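Local coordinates for endoglucanase (Clostridium thermocellum, PDB 2YIK), which probably hydrolyses internal beta-1,4-glucosidic bonds of cellulose, as a family 9 glycoside hydrolase with a mainly helical catalytic domain, at residues A[382-393]-A[475-483]; A[445-453]-A[487-497]. All coordinates share one frame; numbering follows the deposited sequence.

Contact 1: A[382-393]-A[475-483]; sequences GGYVFLNQWGSA and LVGGPDASD
G477 O of one loop faces the first turn of helix 392-408, a clear case of a helix start whose backbone N-H is satisfied from another part of the chain. A393 N donates to it over 3.0 Å in a nearly straight bond (167° at the hydrogen), and G391 occupies the N-cap position. The S392 hydroxyl is placed between its backbone N and carbonyl carbon (chi1 67°). S392 OG and Y384 OH share a 2.7 Å hydrogen bond in the plane of the tyrosine ring, either being the possible donor, whereas the approach of S392 OG to G477 O is weak and unsettled. At the far end, G382 N donates to D483 OD2 over 2.7 Å on the syn side of the carboxylate, though the bond is bent to 134°. The other oxygen, OD1, is hydrogen-bonded to Y427 and T380, so both carboxylate oxygens are engaged.

Mostly apolar packing lies between these polar ends. P479 CG meets Y384 CE2 at 3.7 Å, while the methyl of A481 lies over one face of F386 as a CH-pi contact, 4.2 Å from the ring centroid. The carbonyl oxygen of P479 comes to the edge of that phenyl ring. In the first helical turn, A393 CB packs against the branched end of L475. Y384, V385 and P479 touch helix 416-428, where Y427 stacks on Y384, and W372 of helix 363-373 receives V385 and L387.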
loop_
_atom_site.group_PDB
_atom_site.type_symbol
_atom_site.label_atom_id
_atom_site.label_comp_id
_atom_site.label_asym_id
_atom_site.label_seq_id
_atom_site.Cartn_x
_atom_site.Cartn_y
_atom_site.Cartn_z
ATOM N N GLY A 382 9.076 -24.665 -10.975
ATOM C CA GLY A 382 10.169 -23.727 -11.149
ATOM C C GLY A 382 10.787 -23.183 -9.870
ATOM O O GLY A 382 11.796 -22.490 -9.932
ATOM N N GLY A 383 10.192 -23.471 -8.714
ATOM C CA GLY A 383 10.754 -22.998 -7.454
ATOM C C GLY A 383 10.196 -21.695 -6.899
ATOM O O GLY A 383 10.777 -21.092 -5.998
ATOM N N TYR A 384 9.046 -21.281 -7.415
ATOM C CA TYR A 384 8.395 -20.037 -7.013
ATOM C C TYR A 384 7.278 -20.300 -6.004
ATOM O O TYR A 384 6.396 -21.113 -6.271
ATOM C CB TYR A 384 7.840 -19.381 -8.276
ATOM C CG TYR A 384 6.974 -18.157 -8.099
ATOM C CD1 TYR A 384 7.481 -16.991 -7.521
ATOM C CD2 TYR A 384 5.667 -18.136 -8.591
ATOM C CE1 TYR A 384 6.706 -15.829 -7.451
ATOM C CE2 TYR A 384 4.887 -16.982 -8.525
ATOM C CZ TYR A 384 5.414 -15.832 -7.954
ATOM O OH TYR A 384 4.655 -14.686 -7.908
ATOM N N VAL A 385 7.303 -19.622 -4.855
ATOM C CA VAL A 385 6.254 -19.830 -3.853
ATOM C C VAL A 385 5.000 -19.077 -4.300
ATOM O O VAL A 385 4.959 -17.849 -4.365
ATOM C CB VAL A 385 6.714 -19.414 -2.436
ATOM C CG1 VAL A 385 5.657 -19.804 -1.417
ATOM C CG2 VAL A 385 8.036 -20.121 -2.095
ATOM N N PHE A 386 3.979 -19.871 -4.596
ATOM C CA PHE A 386 2.699 -19.448 -5.160
ATOM C C PHE A 386 1.493 -19.649 -4.217
ATOM O O PHE A 386 1.119 -20.787 -3.946
ATOM C CB PHE A 386 2.550 -20.297 -6.432
ATOM C CG PHE A 386 1.371 -19.979 -7.290
ATOM C CD1 PHE A 386 0.158 -20.628 -7.089
ATOM C CD2 PHE A 386 1.501 -19.114 -8.373
ATOM C CE1 PHE A 386 -0.911 -20.434 -7.960
ATOM C CE2 PHE A 386 0.444 -18.909 -9.255
ATOM C CZ PHE A 386 -0.768 -19.572 -9.049
ATOM N N LEU A 387 0.888 -18.564 -3.722
ATOM C CA LEU A 387 -0.286 -18.688 -2.836
ATOM C C LEU A 387 -1.497 -19.032 -3.706
ATOM O O LEU A 387 -2.159 -20.050 -3.504
ATOM C CB LEU A 387 -0.540 -17.388 -2.061
ATOM C CG LEU A 387 -1.767 -17.371 -1.138
ATOM C CD1 LEU A 387 -1.751 -18.565 -0.196
ATOM C CD2 LEU A 387 -1.773 -16.077 -0.348
ATOM N N ASN A 388 -1.794 -18.161 -4.663
ATOM C CA ASN A 388 -2.862 -18.397 -5.629
ATOM C C ASN A 388 -2.562 -17.576 -6.886
ATOM O O ASN A 388 -1.623 -16.774 -6.900
ATOM C CB ASN A 388 -4.267 -18.124 -5.045
ATOM C CG ASN A 388 -4.466 -16.700 -4.579
ATOM O OD1 ASN A 388 -4.316 -15.756 -5.350
ATOM N ND2 ASN A 388 -4.833 -16.541 -3.308
ATOM N N GLN A 389 -3.341 -17.777 -7.943
ATOM C CA GLN A 389 -3.096 -17.097 -9.219
ATOM C C GLN A 389 -3.352 -15.603 -9.360
ATOM O O GLN A 389 -2.844 -14.982 -10.296
ATOM C CB GLN A 389 -3.868 -17.807 -10.325
ATOM C CG GLN A 389 -5.367 -17.821 -10.085
ATOM C CD GLN A 389 -6.101 -18.684 -11.093
ATOM O OE1 GLN A 389 -6.488 -18.222 -12.166
ATOM N NE2 GLN A 389 -6.285 -19.951 -10.755
ATOM N N TRP A 390 -4.146 -15.021 -8.469
ATOM C CA TRP A 390 -4.433 -13.602 -8.580
ATOM C C TRP A 390 -3.403 -12.768 -7.821
ATOM O O TRP A 390 -3.504 -12.572 -6.607
ATOM C CB TRP A 390 -5.861 -13.337 -8.094
ATOM C CG TRP A 390 -6.860 -14.201 -8.846
ATOM C CD1 TRP A 390 -7.398 -13.960 -10.087
ATOM C CD2 TRP A 390 -7.379 -15.473 -8.427
ATOM N NE1 TRP A 390 -8.217 -15.007 -10.460
ATOM C CE2 TRP A 390 -8.222 -15.948 -9.460
ATOM C CE3 TRP A 390 -7.208 -16.262 -7.281
ATOM C CZ2 TRP A 390 -8.897 -17.176 -9.376
ATOM C CZ3 TRP A 390 -7.879 -17.485 -7.199
ATOM C CH2 TRP A 390 -8.712 -17.927 -8.241
ATOM N N GLY A 391 -2.398 -12.300 -8.561
ATOM C CA GLY A 391 -1.345 -11.496 -7.974
ATOM C C GLY A 391 -0.435 -12.319 -7.089
ATOM O O GLY A 391 -0.212 -11.977 -5.922
ATOM N N SER A 392 0.090 -13.413 -7.633
ATOM C CA SER A 392 0.982 -14.267 -6.869
ATOM C C SER A 392 2.249 -13.504 -6.487
ATOM O O SER A 392 2.773 -13.686 -5.390
ATOM C CB SER A 392 1.353 -15.522 -7.673
ATOM O OG SER A 392 2.141 -15.213 -8.812
ATOM N N ALA A 393 2.731 -12.649 -7.390
ATOM C CA ALA A 393 3.946 -11.858 -7.154
ATOM C C ALA A 393 3.745 -10.864 -6.010
ATOM O O ALA A 393 4.661 -10.580 -5.238
ATOM C CB ALA A 393 4.344 -11.115 -8.421
ATOM N N LEU A 475 5.467 -4.524 -11.384
ATOM C CA LEU A 475 5.567 -5.956 -11.110
ATOM C C LEU A 475 4.208 -6.525 -11.480
ATOM O O LEU A 475 3.210 -6.232 -10.821
ATOM C CB LEU A 475 5.848 -6.215 -9.627
ATOM C CG LEU A 475 5.812 -7.674 -9.157
ATOM C CD1 LEU A 475 6.944 -8.459 -9.797
ATOM C CD2 LEU A 475 5.931 -7.725 -7.635
ATOM N N VAL A 476 4.158 -7.321 -12.542
ATOM C CA VAL A 476 2.890 -7.890 -12.976
ATOM C C VAL A 476 2.425 -9.044 -12.082
ATOM O O VAL A 476 3.190 -9.559 -11.264
ATOM C CB VAL A 476 2.989 -8.373 -14.427
ATOM C CG1 VAL A 476 3.397 -7.206 -15.328
ATOM C CG2 VAL A 476 3.997 -9.512 -14.530
ATOM N N GLY A 477 1.162 -9.428 -12.241
ATOM C CA GLY A 477 0.595 -10.508 -11.454
ATOM C C GLY A 477 1.557 -11.662 -11.250
ATOM O O GLY A 477 1.675 -12.194 -10.147
ATOM N N GLY A 478 2.239 -12.061 -12.320
ATOM C CA GLY A 478 3.194 -13.145 -12.212
ATOM C C GLY A 478 2.808 -14.385 -12.985
ATOM O O GLY A 478 1.789 -14.397 -13.680
ATOM N N PRO A 479 3.608 -15.458 -12.873
ATOM C CA PRO A 479 3.342 -16.714 -13.576
ATOM C C PRO A 479 2.233 -17.517 -12.906
ATOM O O PRO A 479 1.813 -17.195 -11.790
ATOM C CB PRO A 479 4.692 -17.420 -13.525
ATOM C CG PRO A 479 5.221 -17.004 -12.167
ATOM C CD PRO A 479 4.874 -15.528 -12.111
ATOM N N ASP A 480 1.741 -18.550 -13.587
ATOM C CA ASP A 480 0.703 -19.382 -12.994
ATOM C C ASP A 480 1.369 -20.497 -12.193
ATOM O O ASP A 480 2.581 -20.477 -11.998
ATOM C CB ASP A 480 -0.250 -19.958 -14.058
ATOM C CG ASP A 480 0.458 -20.764 -15.137
ATOM O OD1 ASP A 480 1.513 -21.383 -14.869
ATOM O OD2 ASP A 480 -0.071 -20.802 -16.264
ATOM N N ALA A 481 0.584 -21.457 -11.717
ATOM C CA ALA A 481 1.121 -22.547 -10.907
ATOM C C ALA A 481 2.113 -23.433 -11.639
ATOM O O ALA A 481 2.853 -24.200 -11.011
ATOM C CB ALA A 481 -0.024 -23.394 -10.362
ATOM N N SER A 482 2.142 -23.329 -12.960
ATOM C CA SER A 482 3.043 -24.160 -13.774
ATOM C C SER A 482 4.155 -23.318 -14.416
ATOM O O SER A 482 4.723 -23.706 -15.448
ATOM C CB SER A 482 2.215 -24.872 -14.869
ATOM O OG SER A 482 1.433 -25.956 -14.337
ATOM N N ASP A 483 4.476 -22.186 -13.769
ATOM C CA ASP A 483 5.491 -21.234 -14.259
ATOM C C ASP A 483 5.149 -20.708 -15.652
ATOM O O ASP A 483 6.010 -20.132 -16.336
ATOM C CB ASP A 483 6.892 -21.890 -14.292
ATOM C CG ASP A 483 7.343 -22.413 -12.915
ATOM O OD1 ASP A 483 7.761 -21.621 -12.028
ATOM O OD2 ASP A 483 7.237 -23.645 -12.709
#

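Contact 2: A[445-453]-A[487-497]; sequences NSVKYPHHR and DRTNDYIYNEV
H451, the predicted active-site histidine, and the loop of D487 to V497 meet where two irregular segments pack together on the helical family 9 catalytic domain; an inverse gamma turn is centred on H451. The contact illustrates how a loop with a predicted catalytic residue can be held through its backbone N-H groups.

Hydrogen bonds come first. The carboxylate of D487 takes two successive backbone N-H groups: K448 N donates to OD2 (2.8 Å) on that oxygen's syn lone pair, and Y449 N reaches OD1 at 2.9 Å, also on the syn side but 22° out of the plane. With CG anti to the aspartate's own N (chi1 -173°), the group extends toward both donors, which together limit its rotation. Farther along, H451 N donates to N495 O over 2.9 Å in a nearly straight bond (171°), although it approaches from above the carbonyl plane.

Ring packing forms a second group. Y492 CB sits over the centre of the H451 imidazole, 3.9 Å from its centroid, and the two side chains run side by side in the same direction. W194 meets that imidazole edge-to-face. The Y449 and D487 side chains cross at about a right angle, the carboxylate carbon lying at the ring's edge, as does T489 OG1; this hydroxyl is hydrogen-bonded to H467.

Apolar packing is brief: P450 CB lies 3.9 Å from V497 CG1, and F50 of helix 49-54 touches V497. Separately, V497 CG2 approaches the H452 ring. The side chain of E496 bends at chi2, which brings its carboxylate back toward H451; a water donates to E496 OE1 at 3.0 Å and makes a weak, 3.4 Å hydrogen bond with H451 ND1.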
loop_
_atom_site.group_PDB
_atom_site.type_symbol
_atom_site.label_atom_id
_atom_site.label_comp_id
_atom_site.label_asym_id
_atom_site.label_seq_id
_atom_site.Cartn_x
_atom_site.Cartn_y
_atom_site.Cartn_z
ATOM N N ASN A 445 14.641 -9.168 -21.219
ATOM C CA ASN A 445 13.729 -10.300 -21.093
ATOM C C ASN A 445 12.522 -10.046 -20.184
ATOM O O ASN A 445 11.889 -10.993 -19.724
ATOM C CB ASN A 445 14.480 -11.547 -20.604
ATOM C CG ASN A 445 15.137 -11.344 -19.254
ATOM O OD1 ASN A 445 15.175 -12.261 -18.424
ATOM N ND2 ASN A 445 15.673 -10.146 -19.029
ATOM N N SER A 446 12.199 -8.775 -19.943
ATOM C CA SER A 446 11.057 -8.406 -19.097
ATOM C C SER A 446 9.735 -8.465 -19.864
ATOM O O SER A 446 9.722 -8.367 -21.092
ATOM C CB SER A 446 11.230 -6.976 -18.570
ATOM O OG SER A 446 12.365 -6.851 -17.737
ATOM N N VAL A 447 8.624 -8.623 -19.148
ATOM C CA VAL A 447 7.323 -8.629 -19.800
ATOM C C VAL A 447 7.185 -7.246 -20.441
ATOM O O VAL A 447 7.689 -6.251 -19.905
ATOM C CB VAL A 447 6.171 -8.860 -18.790
ATOM C CG1 VAL A 447 6.191 -10.300 -18.307
ATOM C CG2 VAL A 447 6.314 -7.931 -17.611
ATOM N N LYS A 448 6.500 -7.177 -21.579
ATOM C CA LYS A 448 6.366 -5.915 -22.295
ATOM C C LYS A 448 4.949 -5.414 -22.518
ATOM O O LYS A 448 4.763 -4.301 -22.995
ATOM C CB LYS A 448 7.082 -6.032 -23.647
ATOM C CG LYS A 448 8.562 -6.336 -23.511
ATOM C CD LYS A 448 9.137 -6.949 -24.776
ATOM C CE LYS A 448 10.655 -7.078 -24.687
ATOM N NZ LYS A 448 11.110 -7.988 -23.591
ATOM N N TYR A 449 3.953 -6.213 -22.157
ATOM C CA TYR A 449 2.564 -5.812 -22.376
ATOM C C TYR A 449 1.692 -5.730 -21.126
ATOM O O TYR A 449 0.637 -6.371 -21.061
ATOM C CB TYR A 449 1.914 -6.773 -23.367
ATOM C CG TYR A 449 2.562 -6.768 -24.725
ATOM C CD1 TYR A 449 3.705 -7.525 -24.973
ATOM C CD2 TYR A 449 2.056 -5.977 -25.757
ATOM C CE1 TYR A 449 4.334 -7.492 -26.213
ATOM C CE2 TYR A 449 2.673 -5.936 -27.003
ATOM C CZ TYR A 449 3.812 -6.694 -27.223
ATOM O OH TYR A 449 4.434 -6.633 -28.449
ATOM N N PRO A 450 2.103 -4.934 -20.124
ATOM C CA PRO A 450 1.262 -4.853 -18.923
ATOM C C PRO A 450 -0.162 -4.353 -19.200
ATOM O O PRO A 450 -0.398 -3.582 -20.138
ATOM C CB PRO A 450 2.057 -3.919 -17.995
ATOM C CG PRO A 450 2.917 -3.102 -18.953
ATOM C CD PRO A 450 3.333 -4.133 -19.976
ATOM N N HIS A 451 -1.107 -4.814 -18.387
ATOM C CA HIS A 451 -2.512 -4.419 -18.504
ATOM C C HIS A 451 -2.627 -3.034 -17.866
ATOM O O HIS A 451 -3.023 -2.897 -16.706
ATOM C CB HIS A 451 -3.384 -5.432 -17.760
ATOM C CG HIS A 451 -4.854 -5.203 -17.923
ATOM N ND1 HIS A 451 -5.638 -4.670 -16.922
ATOM C CD2 HIS A 451 -5.680 -5.443 -18.965
ATOM C CE1 HIS A 451 -6.888 -4.595 -17.343
ATOM N NE2 HIS A 451 -6.942 -5.057 -18.578
ATOM N N HIS A 452 -2.288 -2.009 -18.639
ATOM C CA HIS A 452 -2.280 -0.637 -18.135
ATOM C C HIS A 452 -2.696 0.367 -19.217
ATOM O O HIS A 452 -2.045 0.482 -20.258
ATOM C CB HIS A 452 -0.860 -0.334 -17.647
ATOM C CG HIS A 452 -0.702 0.981 -16.951
ATOM N ND1 HIS A 452 -0.886 1.131 -15.593
ATOM C CD2 HIS A 452 -0.302 2.189 -17.415
ATOM C CE1 HIS A 452 -0.598 2.377 -15.250
ATOM N NE2 HIS A 452 -0.242 3.037 -16.336
ATOM N N ARG A 453 -3.776 1.099 -18.963
ATOM C CA ARG A 453 -4.267 2.084 -19.923
ATOM C C ARG A 453 -3.235 3.102 -20.422
ATOM O O ARG A 453 -2.921 3.117 -21.611
ATOM C CB ARG A 453 -5.482 2.813 -19.347
ATOM C CG ARG A 453 -6.736 1.959 -19.336
ATOM C CD ARG A 453 -7.875 2.605 -18.561
ATOM N NE ARG A 453 -9.090 1.796 -18.641
ATOM C CZ ARG A 453 -9.203 0.566 -18.153
ATOM N NH1 ARG A 453 -8.172 -0.003 -17.544
ATOM N NH2 ARG A 453 -10.345 -0.096 -18.273
ATOM N N ASP A 487 2.133 -12.903 -21.950
ATOM C CA ASP A 487 2.464 -11.483 -21.972
ATOM C C ASP A 487 1.666 -10.694 -23.017
ATOM O O ASP A 487 2.168 -10.389 -24.098
ATOM C CB ASP A 487 3.977 -11.331 -22.200
ATOM C CG ASP A 487 4.452 -9.896 -22.068
ATOM O OD1 ASP A 487 3.698 -9.059 -21.531
ATOM O OD2 ASP A 487 5.592 -9.616 -22.494
ATOM N N ARG A 488 0.419 -10.374 -22.677
ATOM C CA ARG A 488 -0.471 -9.610 -23.547
ATOM C C ARG A 488 -1.192 -8.531 -22.745
ATOM O O ARG A 488 -1.515 -8.729 -21.571
ATOM C CB ARG A 488 -1.517 -10.520 -24.193
ATOM C CG ARG A 488 -1.013 -11.361 -25.359
ATOM C CD ARG A 488 -2.182 -12.120 -25.979
ATOM N NE ARG A 488 -3.201 -11.203 -26.491
ATOM C CZ ARG A 488 -3.128 -10.561 -27.657
ATOM N NH1 ARG A 488 -2.076 -10.740 -28.453
ATOM N NH2 ARG A 488 -4.103 -9.731 -28.024
ATOM N N THR A 489 -1.453 -7.395 -23.381
ATOM C CA THR A 489 -2.137 -6.296 -22.722
ATOM C C THR A 489 -3.499 -6.723 -22.164
ATOM O O THR A 489 -3.913 -6.258 -21.098
ATOM C CB THR A 489 -2.316 -5.108 -23.697
ATOM O OG1 THR A 489 -1.028 -4.653 -24.135
ATOM C CG2 THR A 489 -3.049 -3.953 -23.017
ATOM N N ASN A 490 -4.198 -7.619 -22.858
ATOM C CA ASN A 490 -5.506 -8.042 -22.366
ATOM C C ASN A 490 -5.490 -9.214 -21.385
ATOM O O ASN A 490 -6.554 -9.709 -21.001
ATOM C CB ASN A 490 -6.462 -8.346 -23.533
ATOM C CG ASN A 490 -5.999 -9.512 -24.389
ATOM O OD1 ASN A 490 -5.026 -10.191 -24.066
ATOM N ND2 ASN A 490 -6.710 -9.754 -25.489
ATOM N N ASP A 491 -4.302 -9.667 -20.977
ATOM C CA ASP A 491 -4.220 -10.747 -19.991
ATOM C C ASP A 491 -4.331 -10.023 -18.654
ATOM O O ASP A 491 -3.322 -9.641 -18.053
ATOM C CB ASP A 491 -2.875 -11.488 -20.075
ATOM C CG ASP A 491 -2.726 -12.550 -18.991
ATOM O OD1 ASP A 491 -3.715 -12.775 -18.250
ATOM O OD2 ASP A 491 -1.630 -13.160 -18.877
ATOM N N TYR A 492 -5.564 -9.832 -18.189
ATOM C CA TYR A 492 -5.786 -9.107 -16.949
ATOM C C TYR A 492 -5.497 -9.848 -15.651
ATOM O O TYR A 492 -5.597 -9.260 -14.573
ATOM C CB TYR A 492 -7.215 -8.555 -16.907
ATOM C CG TYR A 492 -8.280 -9.616 -16.967
ATOM C CD1 TYR A 492 -8.727 -10.122 -18.190
ATOM C CD2 TYR A 492 -8.818 -10.145 -15.793
ATOM C CE1 TYR A 492 -9.694 -11.141 -18.239
ATOM C CE2 TYR A 492 -9.774 -11.155 -15.827
ATOM C CZ TYR A 492 -10.208 -11.651 -17.046
ATOM O OH TYR A 492 -11.153 -12.662 -17.059
ATOM N N ILE A 493 -5.154 -11.128 -15.730
ATOM C CA ILE A 493 -4.843 -11.862 -14.510
ATOM C C ILE A 493 -3.337 -11.874 -14.278
ATOM O O ILE A 493 -2.836 -11.362 -13.271
ATOM C CB ILE A 493 -5.344 -13.323 -14.573
ATOM C CG1 ILE A 493 -6.870 -13.353 -14.550
ATOM C CG2 ILE A 493 -4.795 -14.120 -13.389
ATOM C CD1 ILE A 493 -7.459 -12.662 -13.329
ATOM N N TYR A 494 -2.617 -12.429 -15.240
ATOM C CA TYR A 494 -1.183 -12.539 -15.123
ATOM C C TYR A 494 -0.390 -11.287 -15.475
ATOM O O TYR A 494 0.772 -11.175 -15.092
ATOM C CB TYR A 494 -0.742 -13.768 -15.915
ATOM C CG TYR A 494 -1.432 -14.999 -15.357
ATOM C CD1 TYR A 494 -1.048 -15.536 -14.118
ATOM C CD2 TYR A 494 -2.538 -15.560 -15.999
ATOM C CE1 TYR A 494 -1.749 -16.593 -13.530
ATOM C CE2 TYR A 494 -3.252 -16.625 -15.413
ATOM C CZ TYR A 494 -2.848 -17.131 -14.180
ATOM O OH TYR A 494 -3.538 -18.168 -13.585
ATOM N N ASN A 495 -1.016 -10.335 -16.167
ATOM C CA ASN A 495 -0.328 -9.092 -16.520
ATOM C C ASN A 495 -0.917 -7.857 -15.839
ATOM O O ASN A 495 -0.633 -6.718 -16.224
ATOM C CB ASN A 495 -0.285 -8.890 -18.041
ATOM C CG ASN A 495 1.113 -9.121 -18.614
ATOM O OD1 ASN A 495 1.357 -8.920 -19.807
ATOM N ND2 ASN A 495 2.036 -9.549 -17.759
ATOM N N GLU A 496 -1.744 -8.094 -14.828
ATOM C CA GLU A 496 -2.348 -7.015 -14.050
ATOM C C GLU A 496 -1.227 -6.299 -13.283
ATOM O O GLU A 496 -0.230 -6.921 -12.896
ATOM C CB GLU A 496 -3.353 -7.610 -13.056
ATOM C CG GLU A 496 -3.789 -6.705 -11.909
ATOM C CD GLU A 496 -4.789 -5.646 -12.325
ATOM O OE1 GLU A 496 -4.836 -5.299 -13.526
ATOM O OE2 GLU A 496 -5.525 -5.156 -11.442
ATOM N N VAL A 497 -1.384 -4.991 -13.099
ATOM C CA VAL A 497 -0.426 -4.169 -12.354
ATOM C C VAL A 497 -1.248 -3.295 -11.398
ATOM O O VAL A 497 -2.385 -2.942 -11.708
ATOM C CB VAL A 497 0.404 -3.251 -13.284
ATOM C CG1 VAL A 497 1.291 -4.092 -14.193
ATOM C CG2 VAL A 497 -0.519 -2.356 -14.096
HETATM O O HOH W 1 -6.379 -2.850 -14.145
#

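Overall arrangement
Followed from the N terminus, the chain passes 382-393 and enters helix 392-408, continues through helix 416-428 to 445-453 and short helix 453-456, and then returns by way of 475-483 to 487-497 before helix 499-516. Contact 1 closes a loop of 81 residues and contact 2 one of 33. The second closure is not nested in the first: their segments alternate, so the two cross. Their centres are 14 Å apart, and they touch directly, with a probable hydrogen bond from G478 N to Y494 O and packing of W390 on I493. Together they tie the start of helix 392-408 to the loops around the predicted active-site histidine.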